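Local coordinates for protein aminoacyl-histidine dipeptidase (Vibrio alginolyticus, PDB 3MRU) that probably hydrolyses dipeptides, aminoacyl-histidine dipeptides such as carnosine among them, as a zinc-dependent metallopeptidase of the M20C family, at residues 346-351 with 368-373; 220-225 with 430-435; 182-187 with 434-439. All blocks are in the same frame, centred on the assembly; numbering follows the deposited sequence.

Contact 1: residues 346-351 with 368-373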
loop_
_atom_site.group_PDB
_atom_site.type_symbol
_atom_site.label_atom_id
_atom_site.label_comp_id
_atom_site.label_asym_id
_atom_site.label_seq_id
_atom_site.Cartn_x
_atom_site.Cartn_y
_atom_site.Cartn_z
ATOM N N VAL A 346 8.825 -6.484 9.366
ATOM C CA VAL A 346 9.611 -5.262 9.140
ATOM C C VAL A 346 8.967 -4.020 9.767
ATOM O O VAL A 346 7.861 -3.616 9.398
ATOM C CB VAL A 346 9.822 -4.981 7.658
ATOM C CG1 VAL A 346 10.667 -3.742 7.496
ATOM C CG2 VAL A 346 10.461 -6.171 6.963
ATOM N N GLU A 347 9.663 -3.412 10.715
ATOM C CA GLU A 347 9.183 -2.176 11.304
ATOM C C GLU A 347 9.483 -0.939 10.447
ATOM O O GLU A 347 8.600 -0.106 10.250
ATOM C CB GLU A 347 9.734 -1.992 12.705
ATOM C CG GLU A 347 9.102 -0.842 13.444
ATOM C CD GLU A 347 9.702 -0.640 14.818
ATOM O OE1 GLU A 347 10.927 -0.347 14.916
ATOM O OE2 GLU A 347 8.935 -0.777 15.802
ATOM N N THR A 348 10.714 -0.802 9.958
ATOM C CA THR A 348 11.074 0.369 9.156
ATOM C C THR A 348 11.892 -0.037 7.935
ATOM O O THR A 348 12.653 -1.000 7.997
ATOM C CB THR A 348 11.861 1.449 9.967
ATOM O OG1 THR A 348 11.238 1.707 11.228
ATOM C CG2 THR A 348 11.896 2.747 9.199
ATOM N N SER A 349 11.731 0.687 6.830
ATOM C CA SER A 349 12.502 0.404 5.638
ATOM C C SER A 349 12.464 1.568 4.681
ATOM O O SER A 349 11.661 2.488 4.840
ATOM C CB SER A 349 11.955 -0.809 4.920
ATOM O OG SER A 349 10.727 -0.472 4.305
ATOM N N LEU A 350 13.343 1.511 3.688
ATOM C CA LEU A 350 13.352 2.475 2.617
ATOM C C LEU A 350 13.928 1.873 1.336
ATOM O O LEU A 350 14.710 0.921 1.361
ATOM C CB LEU A 350 14.111 3.742 3.017
ATOM C CG LEU A 350 15.599 3.926 2.754
ATOM C CD1 LEU A 350 15.889 5.393 2.658
ATOM C CD2 LEU A 350 16.344 3.312 3.888
ATOM N N ASN A 351 13.525 2.442 0.214
ATOM C CA ASN A 351 13.910 1.924 -1.062
ATOM C C ASN A 351 14.407 3.091 -1.876
ATOM O O ASN A 351 13.639 3.998 -2.143
ATOM C CB ASN A 351 12.693 1.276 -1.725
ATOM C CG ASN A 351 12.942 0.843 -3.175
ATOM O OD1 ASN A 351 12.004 0.507 -3.886
ATOM N ND2 ASN A 351 14.200 0.849 -3.615
ATOM N N ILE A 368 10.384 6.009 2.187
ATOM C CA ILE A 368 10.554 5.407 3.491
ATOM C C ILE A 368 9.215 4.884 3.940
ATOM O O ILE A 368 8.191 5.584 3.826
ATOM C CB ILE A 368 11.084 6.426 4.523
ATOM C CG1 ILE A 368 12.366 7.075 4.006
ATOM C CG2 ILE A 368 11.312 5.759 5.852
ATOM C CD1 ILE A 368 12.787 8.348 4.740
ATOM N N ARG A 369 9.222 3.654 4.445
ATOM C CA ARG A 369 8.046 3.045 5.042
ATOM C C ARG A 369 8.332 2.730 6.490
ATOM O O ARG A 369 9.489 2.481 6.858
ATOM C CB ARG A 369 7.742 1.752 4.351
ATOM C CG ARG A 369 7.288 1.913 2.979
ATOM C CD ARG A 369 7.167 0.542 2.403
ATOM N NE ARG A 369 6.802 0.567 0.994
ATOM C CZ ARG A 369 5.661 1.053 0.532
ATOM N NH1 ARG A 369 4.782 1.592 1.369
ATOM N NH2 ARG A 369 5.419 1.031 -0.766
ATOM N N SER A 370 7.277 2.729 7.304
ATOM C CA SER A 370 7.389 2.382 8.711
ATOM C C SER A 370 6.022 2.186 9.369
ATOM O O SER A 370 5.042 2.819 8.978
ATOM C CB SER A 370 8.266 3.393 9.445
ATOM O OG SER A 370 8.351 3.020 10.803
ATOM N N LEU A 371 5.995 1.335 10.398
ATOM C CA LEU A 371 4.807 1.110 11.210
ATOM C C LEU A 371 4.852 2.157 12.303
ATOM O O LEU A 371 3.868 2.864 12.531
ATOM C CB LEU A 371 4.790 -0.276 11.834
ATOM C CG LEU A 371 5.258 -1.485 11.028
ATOM C CD1 LEU A 371 5.272 -2.697 11.926
ATOM C CD2 LEU A 371 4.348 -1.741 9.851
ATOM N N ILE A 372 5.989 2.274 12.984
ATOM C CA ILE A 372 6.128 3.383 13.934
ATOM C C ILE A 372 6.488 4.669 13.168
ATOM O O ILE A 372 7.513 4.745 12.487
ATOM C CB ILE A 372 7.112 3.098 15.120
ATOM C CG1 ILE A 372 6.726 1.802 15.857
ATOM C CG2 ILE A 372 7.132 4.300 16.098
ATOM C CD1 ILE A 372 5.383 1.794 16.603
ATOM N N ASP A 373 5.625 5.670 13.264
ATOM C CA ASP A 373 5.855 6.911 12.553
ATOM C C ASP A 373 7.062 7.636 13.123
ATOM O O ASP A 373 7.681 8.473 12.453
ATOM C CB ASP A 373 4.609 7.787 12.603
ATOM C CG ASP A 373 3.408 7.136 11.899
ATOM O OD1 ASP A 373 3.631 6.328 10.949
ATOM O OD2 ASP A 373 2.247 7.427 12.300
#

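Contact 2: residues 220-225 with 430-435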
loop_
_atom_site.group_PDB
_atom_site.type_symbol
_atom_site.label_atom_id
_atom_site.label_comp_id
_atom_site.label_asym_id
_atom_site.label_seq_id
_atom_site.Cartn_x
_atom_site.Cartn_y
_atom_site.Cartn_z
ATOM N N SER A 220 8.366 -2.150 -3.262
ATOM C CA SER A 220 9.097 -1.614 -2.109
ATOM C C SER A 220 8.484 -1.932 -0.745
ATOM O O SER A 220 9.171 -1.913 0.264
ATOM C CB SER A 220 9.283 -0.097 -2.243
ATOM O OG SER A 220 8.291 0.638 -1.545
ATOM N N GLY A 221 7.193 -2.203 -0.702
ATOM C CA GLY A 221 6.537 -2.447 0.574
ATOM C C GLY A 221 6.272 -3.818 1.154
ATOM O O GLY A 221 6.598 -4.095 2.317
ATOM N N CYS A 222 5.674 -4.673 0.331
ATOM C CA CYS A 222 5.325 -6.017 0.737
ATOM C C CYS A 222 6.554 -6.930 0.475
ATOM O O CYS A 222 6.677 -7.981 1.115
ATOM C CB CYS A 222 4.063 -6.521 0.021
ATOM S SG CYS A 222 2.467 -5.967 0.799
ATOM N N ASP A 223 7.475 -6.522 -0.412
ATOM C CA ASP A 223 8.627 -7.369 -0.779
ATOM C C ASP A 223 10.002 -6.934 -0.227
ATOM O O ASP A 223 11.047 -7.405 -0.688
ATOM C CB ASP A 223 8.722 -7.505 -2.310
ATOM C CG ASP A 223 7.424 -8.000 -2.953
ATOM O OD1 ASP A 223 6.709 -8.788 -2.293
ATOM O OD2 ASP A 223 7.123 -7.613 -4.121
ATOM N N ILE A 224 10.023 -6.044 0.755
ATOM C CA ILE A 224 11.299 -5.458 1.167
ATOM C C ILE A 224 12.158 -6.424 1.994
ATOM O O ILE A 224 13.390 -6.460 1.843
ATOM C CB ILE A 224 11.128 -4.051 1.847
ATOM C CG1 ILE A 224 12.447 -3.287 1.870
ATOM C CG2 ILE A 224 10.517 -4.145 3.216
ATOM C CD1 ILE A 224 12.904 -2.763 0.513
ATOM N N HIS A 225 11.486 -7.220 2.831
ATOM C CA HIS A 225 12.114 -8.205 3.724
ATOM C C HIS A 225 12.969 -9.245 3.001
ATOM O O HIS A 225 13.931 -9.739 3.578
ATOM C CB HIS A 225 11.036 -8.985 4.471
ATOM C CG HIS A 225 10.012 -9.597 3.557
ATOM N ND1 HIS A 225 10.262 -10.736 2.813
ATOM C CD2 HIS A 225 8.750 -9.206 3.238
ATOM C CE1 HIS A 225 9.193 -11.029 2.089
ATOM N NE2 HIS A 225 8.259 -10.120 2.331
ATOM N N MET A 430 -2.056 -10.617 10.267
ATOM C CA MET A 430 -0.923 -10.028 9.537
ATOM C C MET A 430 -0.591 -8.569 9.831
ATOM O O MET A 430 -1.309 -7.880 10.563
ATOM C CB MET A 430 -1.138 -10.167 8.043
ATOM C CG MET A 430 -0.819 -11.520 7.545
ATOM S SD MET A 430 -0.722 -11.521 5.762
ATOM C CE MET A 430 1.057 -11.369 5.517
ATOM N N VAL A 431 0.526 -8.123 9.261
ATOM C CA VAL A 431 0.923 -6.719 9.236
ATOM C C VAL A 431 1.524 -6.475 7.860
ATOM O O VAL A 431 2.548 -7.063 7.529
ATOM C CB VAL A 431 1.962 -6.377 10.329
ATOM C CG1 VAL A 431 2.493 -4.979 10.144
ATOM C CG2 VAL A 431 1.341 -6.461 11.678
ATOM N N ILE A 432 0.879 -5.655 7.037
ATOM C CA ILE A 432 1.454 -5.359 5.723
ATOM C C ILE A 432 2.311 -4.126 5.780
ATOM O O ILE A 432 1.987 -3.139 6.450
ATOM C CB ILE A 432 0.442 -5.227 4.517
ATOM C CG1 ILE A 432 -0.967 -4.857 4.970
ATOM C CG2 ILE A 432 0.442 -6.483 3.662
ATOM C CD1 ILE A 432 -1.122 -3.424 5.431
ATOM N N HIS A 433 3.413 -4.197 5.054
ATOM C CA HIS A 433 4.322 -3.095 4.987
ATOM C C HIS A 433 3.792 -2.229 3.854
ATOM O O HIS A 433 4.459 -2.064 2.818
ATOM C CB HIS A 433 5.742 -3.600 4.714
ATOM C CG HIS A 433 6.797 -2.737 5.314
ATOM N ND1 HIS A 433 6.877 -2.503 6.668
ATOM C CD2 HIS A 433 7.795 -2.025 4.746
ATOM C CE1 HIS A 433 7.881 -1.680 6.906
ATOM N NE2 HIS A 433 8.460 -1.382 5.758
ATOM N N ALA A 434 2.580 -1.694 4.067
ATOM C CA ALA A 434 1.854 -0.922 3.060
ATOM C C ALA A 434 0.785 -0.019 3.691
ATOM O O ALA A 434 0.509 -0.095 4.888
ATOM C CB ALA A 434 1.256 -1.798 2.006
ATOM N N GLY A 435 0.191 0.844 2.872
ATOM C CA GLY A 435 -0.821 1.783 3.337
ATOM C C GLY A 435 -2.235 1.265 3.177
ATOM O O GLY A 435 -2.607 0.765 2.115
#

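Contact 3: residues 182-187 with 434-439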
loop_
_atom_site.group_PDB
_atom_site.type_symbol
_atom_site.label_atom_id
_atom_site.label_comp_id
_atom_site.label_asym_id
_atom_site.label_seq_id
_atom_site.Cartn_x
_atom_site.Cartn_y
_atom_site.Cartn_z
ATOM N N MET A 182 -3.578 -6.116 11.820
ATOM C CA MET A 182 -3.468 -5.433 13.103
ATOM C C MET A 182 -2.544 -4.229 13.007
ATOM O O MET A 182 -2.365 -3.486 13.991
ATOM C CB MET A 182 -3.014 -6.382 14.213
ATOM C CG MET A 182 -1.716 -7.116 13.937
ATOM S SD MET A 182 -1.336 -8.304 15.240
ATOM C CE MET A 182 -1.279 -7.254 16.714
ATOM N N GLY A 183 -1.973 -4.028 11.821
ATOM C CA GLY A 183 -1.111 -2.887 11.596
ATOM C C GLY A 183 -0.685 -2.732 10.160
ATOM O O GLY A 183 -0.743 -3.688 9.359
ATOM N N CYS A 184 -0.243 -1.514 9.837
ATOM C CA CYS A 184 0.409 -1.247 8.550
ATOM C C CYS A 184 1.457 -0.141 8.634
ATOM O O CYS A 184 1.557 0.567 9.630
ATOM C CB CYS A 184 -0.629 -0.929 7.465
ATOM S SG CYS A 184 -1.545 0.551 7.790
ATOM N N ALA A 185 2.225 -0.013 7.562
ATOM C CA ALA A 185 3.255 1.005 7.446
ATOM C C ALA A 185 2.723 2.329 6.921
ATOM O O ALA A 185 1.897 2.366 6.011
ATOM C CB ALA A 185 4.381 0.499 6.545
ATOM N N GLY A 186 3.211 3.420 7.502
ATOM C CA GLY A 186 3.042 4.745 6.924
ATOM C C GLY A 186 4.074 4.857 5.835
ATOM O O GLY A 186 4.766 3.882 5.526
ATOM N N GLY A 187 4.189 6.026 5.234
ATOM C CA GLY A 187 5.236 6.211 4.250
ATOM C C GLY A 187 5.556 7.664 4.035
ATOM O O GLY A 187 4.860 8.527 4.568
ATOM N N ALA A 434 2.580 -1.694 4.067
ATOM C CA ALA A 434 1.854 -0.922 3.060
ATOM C C ALA A 434 0.785 -0.019 3.691
ATOM O O ALA A 434 0.509 -0.095 4.888
ATOM C CB ALA A 434 1.256 -1.798 2.006
ATOM N N GLY A 435 0.191 0.844 2.872
ATOM C CA GLY A 435 -0.821 1.783 3.337
ATOM C C GLY A 435 -2.235 1.265 3.177
ATOM O O GLY A 435 -2.607 0.765 2.115
ATOM N N LEU A 436 -2.999 1.373 4.262
ATOM C CA LEU A 436 -4.416 1.057 4.307
ATOM C C LEU A 436 -5.154 2.205 4.992
ATOM O O LEU A 436 -4.620 2.834 5.913
ATOM C CB LEU A 436 -4.677 -0.210 5.115
ATOM C CG LEU A 436 -3.901 -1.515 4.981
ATOM C CD1 LEU A 436 -4.422 -2.462 6.057
ATOM C CD2 LEU A 436 -3.983 -2.165 3.608
ATOM N N GLU A 437 -6.393 2.445 4.551
ATOM C CA GLU A 437 -7.261 3.474 5.103
ATOM C C GLU A 437 -7.297 3.475 6.626
ATOM O O GLU A 437 -7.165 4.520 7.249
ATOM C CB GLU A 437 -8.664 3.275 4.562
ATOM C CG GLU A 437 -9.679 4.339 4.952
ATOM C CD GLU A 437 -10.909 4.257 4.071
ATOM O OE1 GLU A 437 -11.526 3.160 4.026
ATOM O OE2 GLU A 437 -11.235 5.274 3.400
ATOM N N CYS A 438 -7.464 2.314 7.240
ATOM C CA CYS A 438 -7.501 2.276 8.711
ATOM C C CYS A 438 -6.230 2.814 9.395
ATOM O O CYS A 438 -6.216 3.046 10.609
ATOM C CB CYS A 438 -7.888 0.882 9.255
ATOM S SG CYS A 438 -6.959 -0.522 8.577
ATOM N N GLY A 439 -5.169 3.005 8.617
ATOM C CA GLY A 439 -3.954 3.623 9.128
ATOM C C GLY A 439 -4.249 5.063 9.497
ATOM O O GLY A 439 -4.128 5.451 10.672
#

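Contact 1: residues 346-351 with 368-373
Thr-348 and Ser-370 face each other as a non-hydrogen-bonded pair of the antiparallel hairpin 346-358/361-370, and their hydroxyls meet end to end: Thr-348 OG1 donates to Ser-370 OG at 3.2 Å. Ser-370 OG, swung anti to its own backbone N (chi1 -180°), passes the bond on to Ile-372 O at 2.6 Å, which it reaches from above the carbonyl plane. On the same face Leu-350 and Ile-368 run side by side, pointing the same way, with Leu-350 CB 3.9 Å from Ile-368 CG1; helix 373-389 covers Ile-368 and Thr-348.

The other face carries Ser-349 and Arg-369. Here OG of the serine rests on CB of the arginine, while their polar ends go to His-433 and Ser-220. Between them the backbone bonds are Ser-349 N to Arg-369 O, 2.9 Å, and Arg-369 N to Ser-349 O, 2.7 Å. Near the end of the strand pairing, Leu-371 N reaches Glu-347 O at 3.0 Å. Glu-347 OE1 forms a salt bridge with Arg-337.

The chemistry is therefore two-faced: an apolar pair and a chain of hydroxyl bonds lie beneath the helix, whereas the opposite face sends polar ends to His-433 and Ser-220.

Contact 2: residues 220-225 with 430-435
Ile-224 and His-433 meet where loop 220-225 comes up to the end of strand 430-432 and the turn after it, and the join is mostly one of van der Waals packing. The loop follows strand 218-219 in the part of the chain matching the M20 dimerisation family, while 430-432 pairs in parallel with strand 181-199 of the large mixed sheet. Among the apolar touches, Ile-224 CG2 sits 3.8 Å from His-433 CD2, the two side chains crossing at a slant. Ile-224 CG1 stands anti to the backbone N (chi1 -162°), which leaves CG2 as the branch that meets the imidazole. The second apolar touch is Cys-222 SG on Ile-432 CG2, 3.5 Å apart. Ile-432 in turn leans on Tyr-181 and Cys-184.

No polar pair bonds across the two segments. Cys-222 N bonds to His-219 ND1, the imidazole NE2 finds its partner in Ser-349 OG, and Ser-220 OG takes the N-H of Arg-369 NE.

The backbone shapes the approach: the chain folds into an inverse gamma turn about His-433, with a weak bond from Ala-434 N to Ile-432 O at 2.8 Å. The side chain of Ile-432 lies about 10 Å from the side chains of the zinc-site residues Glu-149 and Asp-173.

With apolar contacts across the join and polar ends directed to strands 346-358 and 361-370, the two segments are probably held together largely through the hairpin they both bond to.

Contact 3: residues 182-187 with 434-439
Cys-184 lies on Ala-434 and Leu-436 where the start of strand 181-199, part of the large mixed sheet, meets the loop leading into the short helix 437-440. This is a sheet-to-loop junction in the M20 peptidase fold, close to the side of the molecule that holds the metals. The thiol of Cys-184 lies between its backbone N and carbonyl carbon (chi1 64°). That torsion aims SG into the bend of 434-439, where main-chain atoms of Ala-434, Leu-436 and Gly-439 line this side of the sulfur; Leu-436 N is 3.9 Å from Cys-184 SG.

Leu-436 takes a different rotamer, with CG anti to the carbonyl carbon and beside the backbone N (chi1 -47°). Although its CB does not set out toward the strand, the end of the side chain comes closer, and CG settles 4.1 Å from Cys-184 CB. Its side chain is also about 6 Å from those of Glu-149 and Asp-173, which bind zinc in this protein.

Trp-403 packs against Cys-184 and Cys-438, and Ile-432 adds to the cover on Cys-184. Ala-185 contributes its methyl, which rests near Ala-434 N.

Polar pairing is slight. Gly-439 N closes the bend by bonding to Leu-436 O at 2.8 Å, and the sole bond joining the two segments is weak: Ala-185 N to Ala-434 O, 3.2 Å, with an angle at hydrogen of 121°.

All three contacts reach the same large mixed sheet. Contact 1 is the most buried and has regular strand pairing with bonded hydroxyls; contacts 2 and 3 are partly buried, each join a strand end to a loop or turn, and rely on packing with at most one weak bond. Contacts 2 and 3 follow each other along one piece of chain, which touches loop 220-225 through Ile-432 and His-433, then strand 181-199 from Ala-434 onward. Two polar side-chain links tie contact 2 to the hairpin of contact 1, and strands 181-199 and 361-370 are neighbours in the sheet. Contact 3 comes nearest the zinc ions, contact 2 lies farther off and contact 1 lies away from them.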